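Local atomic coordinates of glycosyl hydrolase family 26 (Bacteroides ovatus, PDB entry 4ZXO), a protein that probably hydrolyses the beta-mannan backbone of galactomannan, as a family 26 beta-mannanase built on a TIM-barrel fold. Residues A[83-88]-A[143-148]; A[165-170]-A[205-210]; A[274-279]-A[318-323]. All blocks are in the same frame, centred on the assembly; numbering follows the deposited sequence.

Interaction 1: residues A[83-88]-A[143-148]; sequences HLREYI and ADFLLS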
ATOM      1  N   HIS A  83      -7.717   6.695  15.887  1.00  9.76           N
ATOM      2  CA  HIS A  83      -8.561   6.979  14.688  1.00  9.66           C
ATOM      3  C   HIS A  83      -8.275   6.020  13.551  1.00  9.40           C
ATOM      4  O   HIS A  83      -9.222   5.506  12.921  1.00  9.94           O
ATOM      5  CB  HIS A  83      -8.351   8.401  14.160  1.00  8.93           C
ATOM      6  CG  HIS A  83      -9.239   9.416  14.813  1.00  9.13           C
ATOM      7  ND1 HIS A  83      -8.837  10.719  15.033  1.00 11.58           N
ATOM      8  CD2 HIS A  83     -10.559   9.347  15.181  1.00  9.73           C
ATOM      9  CE1 HIS A  83      -9.855  11.405  15.543  1.00 12.61           C
ATOM     10  NE2 HIS A  83     -10.902  10.593  15.670  1.00 11.85           N
ATOM     11  N   LEU A  84      -6.992   5.728  13.287  1.00  9.17           N
ATOM     12  CA  LEU A  84      -6.672   4.741  12.230  1.00  9.40           C
ATOM     13  C   LEU A  84      -7.390   3.428  12.521  1.00  9.41           C
ATOM     14  O   LEU A  84      -7.962   2.791  11.616  1.00  9.49           O
ATOM     15  CB  LEU A  84      -5.171   4.464  12.151  1.00  9.95           C
ATOM     16  CG  LEU A  84      -4.343   5.653  11.653  1.00  9.89           C
ATOM     17  CD1 LEU A  84      -2.866   5.255  11.509  1.00 11.04           C
ATOM     18  CD2 LEU A  84      -4.866   6.147  10.303  1.00 10.14           C
ATOM     19  N   ARG A  85      -7.351   2.978  13.782  1.00 10.60           N
ATOM     20  CA  ARG A  85      -8.042   1.721  14.083  1.00 10.78           C
ATOM     21  C   ARG A  85      -9.544   1.791  13.798  1.00 10.31           C
ATOM     22  O   ARG A  85     -10.115   0.900  13.198  1.00 11.29           O
ATOM     23  CB  ARG A  85      -7.816   1.305  15.525  1.00 13.32           C
ATOM     24  CG  ARG A  85      -8.578   0.080  15.899  1.00 16.31           C
ATOM     25  CD  ARG A  85      -8.321  -0.227  17.361  1.00 17.00           C
ATOM     26  NE  ARG A  85      -6.909  -0.278  17.734  1.00 16.87           N
ATOM     27  CZ  ARG A  85      -6.262   0.630  18.457  1.00 18.00           C
ATOM     28  NH1 ARG A  85      -6.907   1.699  18.909  1.00 18.17           N
ATOM     29  NH2 ARG A  85      -4.952   0.467  18.723  1.00 19.28           N
ATOM     30  N   GLU A  86     -10.176   2.906  14.126  1.00 10.56           N
ATOM     31  CA  GLU A  86     -11.589   3.096  13.778  1.00 11.74           C
ATOM     32  C   GLU A  86     -11.833   3.041  12.283  1.00 11.89           C
ATOM     33  O   GLU A  86     -12.754   2.368  11.824  1.00 12.56           O
ATOM     34  CB  GLU A  86     -12.080   4.445  14.265  1.00 14.87           C
ATOM     35  CG  GLU A  86     -12.444   4.528  15.664  1.00 18.91           C
ATOM     36  CD  GLU A  86     -13.132   5.876  15.956  1.00 20.66           C
ATOM     37  OE1 GLU A  86     -12.942   6.842  15.183  1.00 21.39           O
ATOM     38  OE2 GLU A  86     -13.900   5.963  16.923  1.00 21.47           O
ATOM     39  N   TYR A  87     -10.983   3.727  11.513  1.00 10.64           N
ATOM     40  CA  TYR A  87     -11.209   3.790  10.069  1.00 10.24           C
ATOM     41  C   TYR A  87     -11.033   2.415   9.470  1.00 10.36           C
ATOM     42  O   TYR A  87     -11.727   2.048   8.498  1.00 10.74           O
ATOM     43  CB  TYR A  87     -10.282   4.777   9.361  1.00 11.04           C
ATOM     44  CG  TYR A  87     -10.323   6.155   9.955  1.00 11.29           C
ATOM     45  CD1 TYR A  87     -11.490   6.656  10.560  1.00 12.39           C
ATOM     46  CD2 TYR A  87      -9.175   6.988   9.921  1.00 11.34           C
ATOM     47  CE1 TYR A  87     -11.497   7.936  11.135  1.00 12.08           C
ATOM     48  CE2 TYR A  87      -9.190   8.265  10.488  1.00 10.99           C
ATOM     49  CZ  TYR A  87     -10.347   8.743  11.067  1.00 11.49           C
ATOM     50  OH  TYR A  87     -10.373   9.997  11.616  1.00 12.45           O
ATOM     51  N   ILE A  88     -10.054   1.683  10.007  1.00  9.39           N
ATOM     52  CA  ILE A  88      -9.808   0.322   9.521  1.00  9.34           C
ATOM     53  C   ILE A  88     -10.997  -0.601   9.818  1.00  9.29           C
ATOM     54  O   ILE A  88     -11.444  -1.359   8.927  1.00  9.77           O
ATOM     55  CB  ILE A  88      -8.491  -0.215  10.124  1.00  9.30           C
ATOM     56  CG1 ILE A  88      -7.326   0.543   9.457  1.00  9.65           C
ATOM     57  CG2 ILE A  88      -8.310  -1.744   9.899  1.00 10.06           C
ATOM     58  CD1 ILE A  88      -6.001   0.428  10.228  1.00 10.97           C
ATOM     59  N   ALA A 143       3.498  -4.810  15.276  1.00 10.96           N
ATOM     60  CA  ALA A 143       2.745  -6.059  15.507  1.00 12.25           C
ATOM     61  C   ALA A 143       1.567  -5.846  16.481  1.00 12.98           C
ATOM     62  O   ALA A 143       0.413  -6.275  16.213  1.00 13.45           O
ATOM     63  CB  ALA A 143       3.691  -7.148  16.022  1.00 12.32           C
ATOM     64  N   ASP A 144       1.838  -5.150  17.586  1.00 12.73           N
ATOM     65  CA  ASP A 144       0.775  -4.901  18.560  1.00 13.98           C
ATOM     66  C   ASP A 144      -0.382  -4.062  17.975  1.00 14.25           C
ATOM     67  O   ASP A 144      -1.567  -4.339  18.273  1.00 15.90           O
ATOM     68  CB  ASP A 144       1.327  -4.174  19.772  1.00 16.43           C
ATOM     69  CG  ASP A 144       2.176  -5.054  20.657  1.00 18.83           C
ATOM     70  OD1 ASP A 144       2.071  -6.298  20.559  1.00 18.04           O
ATOM     71  OD2 ASP A 144       2.944  -4.480  21.450  1.00 21.76           O
ATOM     72  N   PHE A 145      -0.061  -3.087  17.108  1.00 12.93           N
ATOM     73  CA  PHE A 145      -1.126  -2.349  16.451  1.00 11.91           C
ATOM     74  C   PHE A 145      -1.942  -3.273  15.541  1.00 11.17           C
ATOM     75  O   PHE A 145      -3.169  -3.248  15.553  1.00 12.23           O
ATOM     76  CB  PHE A 145      -0.582  -1.184  15.655  1.00 11.91           C
ATOM     77  CG  PHE A 145      -1.669  -0.382  15.027  1.00 12.16           C
ATOM     78  CD1 PHE A 145      -2.387   0.517  15.770  1.00 14.14           C
ATOM     79  CD2 PHE A 145      -1.991  -0.533  13.697  1.00 11.98           C
ATOM     80  CE1 PHE A 145      -3.420   1.265  15.179  1.00 14.27           C
ATOM     81  CE2 PHE A 145      -3.019   0.216  13.097  1.00 11.89           C
ATOM     82  CZ  PHE A 145      -3.727   1.101  13.854  1.00 13.51           C
ATOM     83  N   LEU A 146      -1.270  -4.083  14.742  1.00 11.39           N
ATOM     84  CA  LEU A 146      -1.969  -4.999  13.842  1.00 11.09           C
ATOM     85  C   LEU A 146      -2.913  -5.961  14.588  1.00 12.20           C
ATOM     86  O   LEU A 146      -4.000  -6.299  14.108  1.00 12.78           O
ATOM     87  CB  LEU A 146      -0.946  -5.790  13.021  1.00 11.40           C
ATOM     88  CG  LEU A 146      -0.140  -4.901  12.035  1.00 11.75           C
ATOM     89  CD1 LEU A 146       0.912  -5.704  11.281  1.00 13.09           C
ATOM     90  CD2 LEU A 146      -1.037  -4.149  11.037  1.00 14.76           C
ATOM     91  N   LEU A 147      -2.460  -6.425  15.745  1.00 12.63           N
ATOM     92  CA  LEU A 147      -3.281  -7.341  16.548  1.00 13.82           C
ATOM     93  C   LEU A 147      -4.511  -6.644  17.157  1.00 14.07           C
ATOM     94  O   LEU A 147      -5.448  -7.306  17.641  1.00 16.39           O
ATOM     95  CB  LEU A 147      -2.429  -7.958  17.647  1.00 16.32           C
ATOM     96  CG  LEU A 147      -1.409  -8.938  17.071  1.00 19.18           C
ATOM     97  CD1 LEU A 147      -0.350  -9.283  18.107  1.00 20.48           C
ATOM     98  CD2 LEU A 147      -2.143 -10.177  16.616  1.00 19.53           C
ATOM     99  N   SER A 148      -4.492  -5.326  17.205  1.00 14.59           N
ATOM    100  CA  SER A 148      -5.605  -4.568  17.778  1.00 14.61           C
ATOM    101  C   SER A 148      -6.681  -4.286  16.730  1.00 14.65           C
ATOM    102  O   SER A 148      -7.764  -3.786  17.078  1.00 16.23           O
ATOM    103  CB  SER A 148      -5.107  -3.234  18.363  1.00 15.57           C
ATOM    104  OG  SER A 148      -4.892  -2.255  17.343  1.00 14.28           O
TER
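Side-on gripping of S148 by the guanidinium of R85, backed by apolar packing around F145, joins two helices on the outer wall of the (beta/alpha)8 barrel. Helix 81-93 follows strand 60-64 and helix 132-147 follows strand 97-101; their axes approach to 11.5 Å and cross at -41°, a spacing bridged by long side chains. The R85 chain runs out with CG anti to the backbone N and bends at chi3 (-52°), which turns the guanidinium edge toward S148. R85 NE and R85 NH2 both donate hydrogen bonds to S148 OG, at 2.9 and 3.1 Å, with the oxygen in the guanidinium plane and the NE bond the straighter. With an alanine here both donors are gone, and the S148 hydroxyl would probably be left without its partner on the neighbouring helix, and F145 with less cover on that side.

F145 reaches across between the helices: its CZ meets CB of L84 at 4.0 Å, while R85 NH2 passes obliquely beside CD1 at 3.9 Å. I88 arrives from the opposite direction, its CD1 at the ring edge 4.1 Å from F145 CE2. L84 and I88 also rest on F63 of strand 60-64, and F145 on L65 and I68. The S148 hydroxyl that accepts both arginine bonds donates its own proton to F145 O at 2.7 Å, on a lone pair in the carbonyl plane.

Interaction 2: residues A[165-170]-A[205-210]; sequences HEHTGS and LAYSPG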
ATOM      1  N   HIS A 165       9.246   0.050   1.352  1.00  5.35           N
ATOM      2  CA  HIS A 165       8.848   0.284  -0.041  1.00  5.52           C
ATOM      3  C   HIS A 165       9.875   1.130  -0.830  1.00  5.90           C
ATOM      4  O   HIS A 165      10.757   1.782  -0.271  1.00  5.87           O
ATOM      5  CB  HIS A 165       7.438   0.921  -0.052  1.00  7.14           C
ATOM      6  CG  HIS A 165       7.367   2.300   0.512  1.00  6.99           C
ATOM      7  ND1 HIS A 165       7.704   2.610   1.819  1.00  6.76           N
ATOM      8  CD2 HIS A 165       6.882   3.446  -0.041  1.00  7.34           C
ATOM      9  CE1 HIS A 165       7.482   3.901   2.017  1.00  6.84           C
ATOM     10  NE2 HIS A 165       6.966   4.424   0.907  1.00  7.22           N
ATOM     11  N   GLU A 166       9.740   1.106  -2.139  1.00  6.35           N
ATOM     12  CA  GLU A 166      10.524   1.991  -3.015  1.00  5.56           C
ATOM     13  C   GLU A 166      11.980   1.739  -2.777  1.00  6.30           C
ATOM     14  O   GLU A 166      12.829   2.662  -2.793  1.00  7.05           O
ATOM     15  CB  GLU A 166      10.142   3.475  -2.822  1.00  6.52           C
ATOM     16  CG  GLU A 166       8.736   3.686  -3.381  1.00  7.59           C
ATOM     17  CD  GLU A 166       8.097   5.006  -3.126  1.00  8.20           C
ATOM     18  OE1 GLU A 166       8.794   5.945  -2.751  1.00  9.37           O
ATOM     19  OE2 GLU A 166       6.847   5.112  -3.344  1.00  8.86           O
ATOM     20  N   HIS A 167      12.325   0.449  -2.637  1.00  6.75           N
ATOM     21  CA  HIS A 167      13.685   0.140  -2.194  1.00  6.92           C
ATOM     22  C   HIS A 167      14.723   0.168  -3.301  1.00  7.22           C
ATOM     23  O   HIS A 167      15.937   0.047  -3.014  1.00  8.61           O
ATOM     24  CB  HIS A 167      13.708  -1.231  -1.527  1.00  7.83           C
ATOM     25  CG  HIS A 167      13.482  -2.338  -2.481  1.00  9.12           C
ATOM     26  ND1 HIS A 167      12.211  -2.756  -2.851  1.00  9.26           N
ATOM     27  CD2 HIS A 167      14.365  -3.107  -3.167  1.00 10.22           C
ATOM     28  CE1 HIS A 167      12.337  -3.736  -3.730  1.00 10.82           C
ATOM     29  NE2 HIS A 167      13.628  -3.958  -3.946  1.00 11.77           N
ATOM     30  N   THR A 168      14.279   0.342  -4.541  1.00  6.73           N
ATOM     31  CA  THR A 168      15.277   0.493  -5.611  1.00  8.46           C
ATOM     32  C   THR A 168      15.674   1.948  -5.825  1.00  8.90           C
ATOM     33  O   THR A 168      16.568   2.247  -6.648  1.00 10.62           O
ATOM     34  CB  THR A 168      14.768  -0.143  -6.925  1.00  8.72           C
ATOM     35  OG1 THR A 168      13.471   0.342  -7.243  1.00  8.97           O
ATOM     36  CG2 THR A 168      14.654  -1.663  -6.755  1.00  9.37           C
ATOM     37  N   GLY A 169      14.979   2.860  -5.152  1.00  9.00           N
ATOM     38  CA  GLY A 169      15.436   4.240  -5.088  1.00  9.87           C
ATOM     39  C   GLY A 169      16.270   4.400  -3.833  1.00 10.08           C
ATOM     40  O   GLY A 169      16.398   3.469  -3.041  1.00  9.34           O
ATOM     41  N   SER A 170      16.852   5.581  -3.673  1.00  9.75           N
ATOM     42  CA  SER A 170      17.767   5.818  -2.545  1.00  8.84           C
ATOM     43  C   SER A 170      17.347   7.044  -1.733  1.00  9.01           C
ATOM     44  O   SER A 170      18.170   7.752  -1.193  1.00 10.66           O
ATOM     45  CB  SER A 170      19.196   5.911  -3.061  1.00 10.07           C
ATOM     46  OG  SER A 170      19.591   4.615  -3.565  1.00 11.83           O
ATOM     47  N   LEU A 205       1.951  -9.614   3.073  1.00  8.66           N
ATOM     48  CA  LEU A 205       3.066  -8.670   2.862  1.00  7.47           C
ATOM     49  C   LEU A 205       3.216  -8.281   1.405  1.00  7.37           C
ATOM     50  O   LEU A 205       3.217  -9.149   0.530  1.00  8.25           O
ATOM     51  CB  LEU A 205       4.395  -9.308   3.368  1.00  8.51           C
ATOM     52  CG  LEU A 205       4.421  -9.489   4.877  1.00  9.70           C
ATOM     53  CD1 LEU A 205       5.736 -10.182   5.286  1.00 10.78           C
ATOM     54  CD2 LEU A 205       4.230  -8.153   5.651  1.00 10.75           C
ATOM     55  N   ALA A 206       3.379  -6.991   1.116  1.00  6.76           N
ATOM     56  CA  ALA A 206       3.513  -6.530  -0.271  1.00  5.87           C
ATOM     57  C   ALA A 206       4.892  -5.897  -0.478  1.00  6.30           C
ATOM     58  O   ALA A 206       5.360  -5.070   0.343  1.00  7.67           O
ATOM     59  CB  ALA A 206       2.404  -5.479  -0.621  1.00  6.55           C
ATOM     60  N   TYR A 207       5.486  -6.273  -1.594  1.00  5.62           N
ATOM     61  CA  TYR A 207       6.777  -5.803  -2.059  1.00  6.52           C
ATOM     62  C   TYR A 207       6.539  -4.708  -3.078  1.00  7.75           C
ATOM     63  O   TYR A 207       5.671  -4.882  -3.946  1.00  9.39           O
ATOM     64  CB  TYR A 207       7.486  -7.003  -2.676  1.00  7.50           C
ATOM     65  CG  TYR A 207       8.860  -6.866  -3.270  1.00  7.33           C
ATOM     66  CD1 TYR A 207       9.997  -6.814  -2.447  1.00  8.65           C
ATOM     67  CD2 TYR A 207       9.042  -6.932  -4.669  1.00  7.75           C
ATOM     68  CE1 TYR A 207      11.282  -6.784  -2.996  1.00  8.16           C
ATOM     69  CE2 TYR A 207      10.309  -6.894  -5.236  1.00  8.84           C
ATOM     70  CZ  TYR A 207      11.443  -6.864  -4.385  1.00  7.75           C
ATOM     71  OH  TYR A 207      12.723  -6.817  -4.870  1.00  9.17           O
ATOM     72  N   SER A 208       7.235  -3.562  -3.000  1.00  6.79           N
ATOM     73  CA  SER A 208       6.789  -2.416  -3.839  1.00  5.92           C
ATOM     74  C   SER A 208       7.889  -1.411  -4.209  1.00  6.47           C
ATOM     75  O   SER A 208       7.851  -0.238  -3.818  1.00  7.71           O
ATOM     76  CB  SER A 208       5.596  -1.684  -3.144  1.00  7.77           C
ATOM     77  OG  SER A 208       5.928  -1.127  -1.878  1.00  8.41           O
ATOM     78  N   PRO A 209       8.860  -1.852  -4.990  1.00  7.21           N
ATOM     79  CA  PRO A 209       9.847  -0.912  -5.529  1.00  7.70           C
ATOM     80  C   PRO A 209       9.216  -0.025  -6.597  1.00  8.62           C
ATOM     81  O   PRO A 209       8.100  -0.300  -7.064  1.00  9.25           O
ATOM     82  CB  PRO A 209      10.909  -1.838  -6.160  1.00  8.02           C
ATOM     83  CG  PRO A 209      10.077  -2.973  -6.673  1.00  7.82           C
ATOM     84  CD  PRO A 209       9.047  -3.221  -5.518  1.00  6.92           C
ATOM     85  N   GLY A 210       9.897   1.059  -6.923  1.00  9.50           N
ATOM     86  CA  GLY A 210       9.450   1.962  -7.958  1.00  8.91           C
ATOM     87  C   GLY A 210       9.808   1.494  -9.367  1.00 10.26           C
ATOM     88  O   GLY A 210       9.862   0.286  -9.650  1.00 10.75           O
TER
HETATM   89  O   HOH W   1       9.576  -2.792  -1.695  1.00 11.86           O
HETATM   90  O   HOH W   2      12.219  -0.983  -9.388  1.00 10.25           O
HETATM   91  O   HOH W   3      11.889   2.847  -5.843  1.00  9.23           O
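The H167 imidazole packs alongside P209 and against the Y207 ring, with CE1 in contact with both: H167 CE1 is 3.4 Å from P209 CB. With CG between the backbone N and the carbonyl carbon (chi1 69°), the H167 side chain runs side by side with the proline and its direction crosses that of the tyrosine at about a right angle. The H167 and Y207 rings form an oblique pairing, centroids 4.8 Å apart and planes inclined at 46°. The tyrosine OH, near the imidazole plane, is hydrogen-bonded to Y219 O, and Y184 stacks on the histidine ring. Water 1 bridges H167 ND1 and S208 N, accepting a hydrogen bond from S208 N at 2.8 Å.

Residues 165-170 lie in the loop after strand 159-162, and 205-210 runs from the end of strand 203-207 into the following loop; these are the fourth and fifth strands of the (beta/alpha)8 barrel, met here at their C-terminal ends, the face that holds the active site in TIM-barrel glycosidases. The backbones come close. E166 N donates to S208 O at 2.9 Å with an angle of 159°, from above the carbonyl plane, and the type I turn from E166 to G169 starts at the same residue. The S208 hydroxyl sits 3.1 Å from H165 CB and is hydrogen-bonded to R162 NH1, while E166 OE1 turns to W171. Further along, T168 OG1 lies 3.5 Å from P209 CB and is hydrogen-bonded to E212. Water 2 donates to both T168 OG1 and G210 O, and water 3 accepts from G210 N at 2.9 Å.

Interaction 3: residues A[274-279]-A[318-323]; sequences EGIPDS and QVSADD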
ATOM      1  N   GLU A 274       0.009  14.421  -9.401  1.00 13.43           N
ATOM      2  CA  GLU A 274      -0.213  15.408  -8.353  1.00 14.08           C
ATOM      3  C   GLU A 274      -1.098  16.597  -8.838  1.00 14.29           C
ATOM      4  O   GLU A 274      -0.785  17.250  -9.867  1.00 14.87           O
ATOM      5  CB  GLU A 274       1.141  15.900  -7.818  1.00 16.13           C
ATOM      6  CG  GLU A 274       0.955  16.797  -6.647  1.00 18.03           C
ATOM      7  CD  GLU A 274       2.239  17.404  -6.155  1.00 21.33           C
ATOM      8  OE1 GLU A 274       3.154  17.661  -6.983  1.00 24.49           O
ATOM      9  OE2 GLU A 274       2.354  17.619  -4.934  1.00 22.46           O
ATOM     10  N   GLY A 275      -2.183  16.892  -8.100  1.00 13.84           N
ATOM     11  CA  GLY A 275      -3.054  17.998  -8.471  1.00 15.54           C
ATOM     12  C   GLY A 275      -3.932  17.728  -9.669  1.00 16.79           C
ATOM     13  O   GLY A 275      -4.606  18.656 -10.138  1.00 17.77           O
ATOM     14  N   ILE A 276      -3.917  16.469 -10.148  1.00 15.50           N
ATOM     15  CA  ILE A 276      -4.556  16.027 -11.399  1.00 16.23           C
ATOM     16  C   ILE A 276      -5.006  17.157 -12.318  1.00 17.16           C
ATOM     17  O   ILE A 276      -6.223  17.366 -12.521  1.00 17.15           O
ATOM     18  CB  ILE A 276      -5.814  15.104 -11.130  1.00 15.75           C
ATOM     19  CG1 ILE A 276      -5.591  14.199  -9.920  1.00 16.64           C
ATOM     20  CG2 ILE A 276      -6.024  14.220 -12.339  1.00 15.73           C
ATOM     21  CD1 ILE A 276      -6.602  14.414  -8.799  1.00 17.61           C
ATOM     22  N   PRO A 277      -4.041  17.885 -12.904  1.00 17.42           N
ATOM     23  CA  PRO A 277      -4.406  19.076 -13.688  1.00 18.53           C
ATOM     24  C   PRO A 277      -5.018  18.694 -15.034  1.00 19.65           C
ATOM     25  O   PRO A 277      -5.543  19.567 -15.728  1.00 22.47           O
ATOM     26  CB  PRO A 277      -3.081  19.774 -13.928  1.00 18.91           C
ATOM     27  CG  PRO A 277      -2.035  19.051 -13.167  1.00 19.93           C
ATOM     28  CD  PRO A 277      -2.585  17.770 -12.682  1.00 17.73           C
ATOM     29  N   ASP A 278      -4.867  17.421 -15.416  1.00 17.68           N
ATOM     30  CA  ASP A 278      -5.399  16.886 -16.660  1.00 16.49           C
ATOM     31  C   ASP A 278      -6.808  16.456 -16.394  1.00 16.53           C
ATOM     32  O   ASP A 278      -7.014  15.502 -15.628  1.00 16.13           O
ATOM     33  CB  ASP A 278      -4.544  15.693 -17.090  1.00 16.13           C
ATOM     34  CG  ASP A 278      -5.052  14.975 -18.329  1.00 17.96           C
ATOM     35  OD1 ASP A 278      -6.116  15.314 -18.870  1.00 19.33           O
ATOM     36  OD2 ASP A 278      -4.339  14.031 -18.774  1.00 19.43           O
ATOM     37  N   SER A 279      -7.760  17.158 -17.011  1.00 17.38           N
ATOM     38  CA  SER A 279      -9.159  16.942 -16.680  1.00 18.47           C
ATOM     39  C   SER A 279      -9.653  15.546 -17.140  1.00 17.63           C
ATOM     40  O   SER A 279     -10.746  15.076 -16.695  1.00 19.07           O
ATOM     41  CB  SER A 279      -9.995  18.042 -17.289  1.00 20.53           C
ATOM     42  OG  SER A 279     -10.030  17.929 -18.701  1.00 22.62           O
ATOM     43  N   GLN A 318     -13.056  19.716  -8.483  1.00 20.10           N
ATOM     44  CA  GLN A 318     -11.703  19.579  -9.019  1.00 18.85           C
ATOM     45  C   GLN A 318     -11.810  19.274 -10.504  1.00 17.74           C
ATOM     46  O   GLN A 318     -12.776  18.609 -10.921  1.00 17.62           O
ATOM     47  CB  GLN A 318     -10.939  18.482  -8.258  1.00 16.80           C
ATOM     48  CG  GLN A 318      -9.388  18.593  -8.364  1.00 14.99           C
ATOM     49  CD  GLN A 318      -8.844  17.920  -9.622  1.00 15.31           C
ATOM     50  OE1 GLN A 318      -9.465  16.963 -10.128  1.00 16.41           O
ATOM     51  NE2 GLN A 318      -7.667  18.378 -10.117  1.00 15.33           N
ATOM     52  N   VAL A 319     -10.855  19.763 -11.309  1.00 17.57           N
ATOM     53  CA  VAL A 319     -11.025  19.718 -12.766  1.00 18.54           C
ATOM     54  C   VAL A 319     -11.167  18.324 -13.329  1.00 18.82           C
ATOM     55  O   VAL A 319     -11.812  18.166 -14.370  1.00 20.65           O
ATOM     56  CB  VAL A 319      -9.881  20.452 -13.528  1.00 19.69           C
ATOM     57  CG1 VAL A 319      -9.884  21.975 -13.198  1.00 21.28           C
ATOM     58  CG2 VAL A 319      -8.519  19.821 -13.307  1.00 20.01           C
ATOM     59  N   SER A 320     -10.641  17.298 -12.634  1.00 18.04           N
ATOM     60  CA  SER A 320     -10.745  15.933 -13.161  1.00 16.55           C
ATOM     61  C   SER A 320     -11.924  15.171 -12.580  1.00 16.58           C
ATOM     62  O   SER A 320     -12.087  14.003 -12.884  1.00 16.15           O
ATOM     63  CB  SER A 320      -9.466  15.113 -12.905  1.00 15.78           C
ATOM     64  OG  SER A 320      -9.334  14.674 -11.535  1.00 14.88           O
ATOM     65  N   ALA A 321     -12.771  15.830 -11.791  1.00 15.50           N
ATOM     66  CA  ALA A 321     -13.803  15.060 -11.065  1.00 16.23           C
ATOM     67  C   ALA A 321     -14.841  14.369 -11.942  1.00 16.10           C
ATOM     68  O   ALA A 321     -15.135  13.187 -11.728  1.00 15.12           O
ATOM     69  CB  ALA A 321     -14.510  15.951 -10.067  1.00 15.63           C
ATOM     70  N   ASP A 322     -15.370  15.068 -12.935  1.00 17.79           N
ATOM     71  CA  ASP A 322     -16.344  14.427 -13.815  1.00 18.84           C
ATOM     72  C   ASP A 322     -15.738  13.211 -14.500  1.00 16.90           C
ATOM     73  O   ASP A 322     -16.391  12.189 -14.637  1.00 17.05           O
ATOM     74  CB  ASP A 322     -16.846  15.408 -14.869  1.00 21.31           C
ATOM     75  CG  ASP A 322     -17.746  16.465 -14.283  1.00 25.62           C
ATOM     76  OD1 ASP A 322     -18.265  16.256 -13.175  1.00 26.17           O
ATOM     77  OD2 ASP A 322     -17.951  17.502 -14.957  1.00 28.05           O
ATOM     78  N   ASP A 323     -14.472  13.310 -14.898  1.00 16.01           N
ATOM     79  CA  ASP A 323     -13.845  12.181 -15.584  1.00 14.71           C
ATOM     80  C   ASP A 323     -13.594  11.024 -14.604  1.00 14.03           C
ATOM     81  O   ASP A 323     -13.641   9.857 -14.997  1.00 15.28           O
ATOM     82  CB  ASP A 323     -12.519  12.613 -16.235  1.00 15.80           C
ATOM     83  CG  ASP A 323     -11.904  11.509 -17.057  1.00 15.73           C
ATOM     84  OD1 ASP A 323     -12.520  11.128 -18.064  1.00 15.88           O
ATOM     85  OD2 ASP A 323     -10.785  11.054 -16.714  1.00 15.81           O
TER
HETATM   86  O   HOH W   4     -13.153  15.897 -15.648  1.00 18.89           O
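The type I turn from Q318 to A321, which leads into helix 321-328, docks on the loop 274-279 through the Q318 amide and I276. Q318 NE2 donates to I276 O at 3.0 Å in a nearly straight bond (169°), with the oxygen in the amide plane although the donor stands well above the carbonyl plane of I276. A bend at chi2 (-85°) carries the amide across the isoleucine side chain at about a right angle. The other end of the same amide turns back on its own segment: Q318 OE1 accepts from S320 OG at 2.7 Å and from S320 N, while NE2 has Y311 OH as a second partner. Bonds at both ends thus fix the rotation of the amide.

The loop connects strand 266-271, the seventh of the (beta/alpha)8 barrel, to helix 281-290, and the turn lies beyond the last barrel strand, 295-300; the contact joins the chain after strand 295-300 to the loop after strand 266-271. S320 holds the N-cap position of helix 321-328, but its hydroxyl, engaged with Q318 and with W282 NE1, makes no capping bond. Its OG also touches I276 CG2 at 3.4 Å. V319 CG2 sits 3.5 Å from I276 O, and S279 CB abuts V319 O at 3.4 Å. S279 O comes tightly up to D323 CB, at 3.1 Å. Beside them water 4 accepts from D323 N at 3.0 Å and lies close to the carbonyl oxygens of S279 and V319, while the D323 carboxylate is hydrogen-bonded to T283 OG1 through OD1.

In the fold
The three contacts follow one another along the chain and do not touch. Interaction 1 joins helices of the outer wall, and interaction 2 lies on the opposite side of the chain's centre; their centres are 23 Å apart, their nearest atoms about 7 Å. Interaction 2, at the C-terminal ends of the strands, is probably the nearest to the active-site cleft, as in other TIM-barrel glycosidases; H165 there touches D235 and E270 of strands 231-235 and 266-271. Interaction 3, on the loop that follows strand 266-271, is peripheral, its centre 27 Å from that of interaction 2 and 32 Å from that of interaction 1. The D323 side chain lies about 13 Å from the potassium ion bound by S328, S330 and I333.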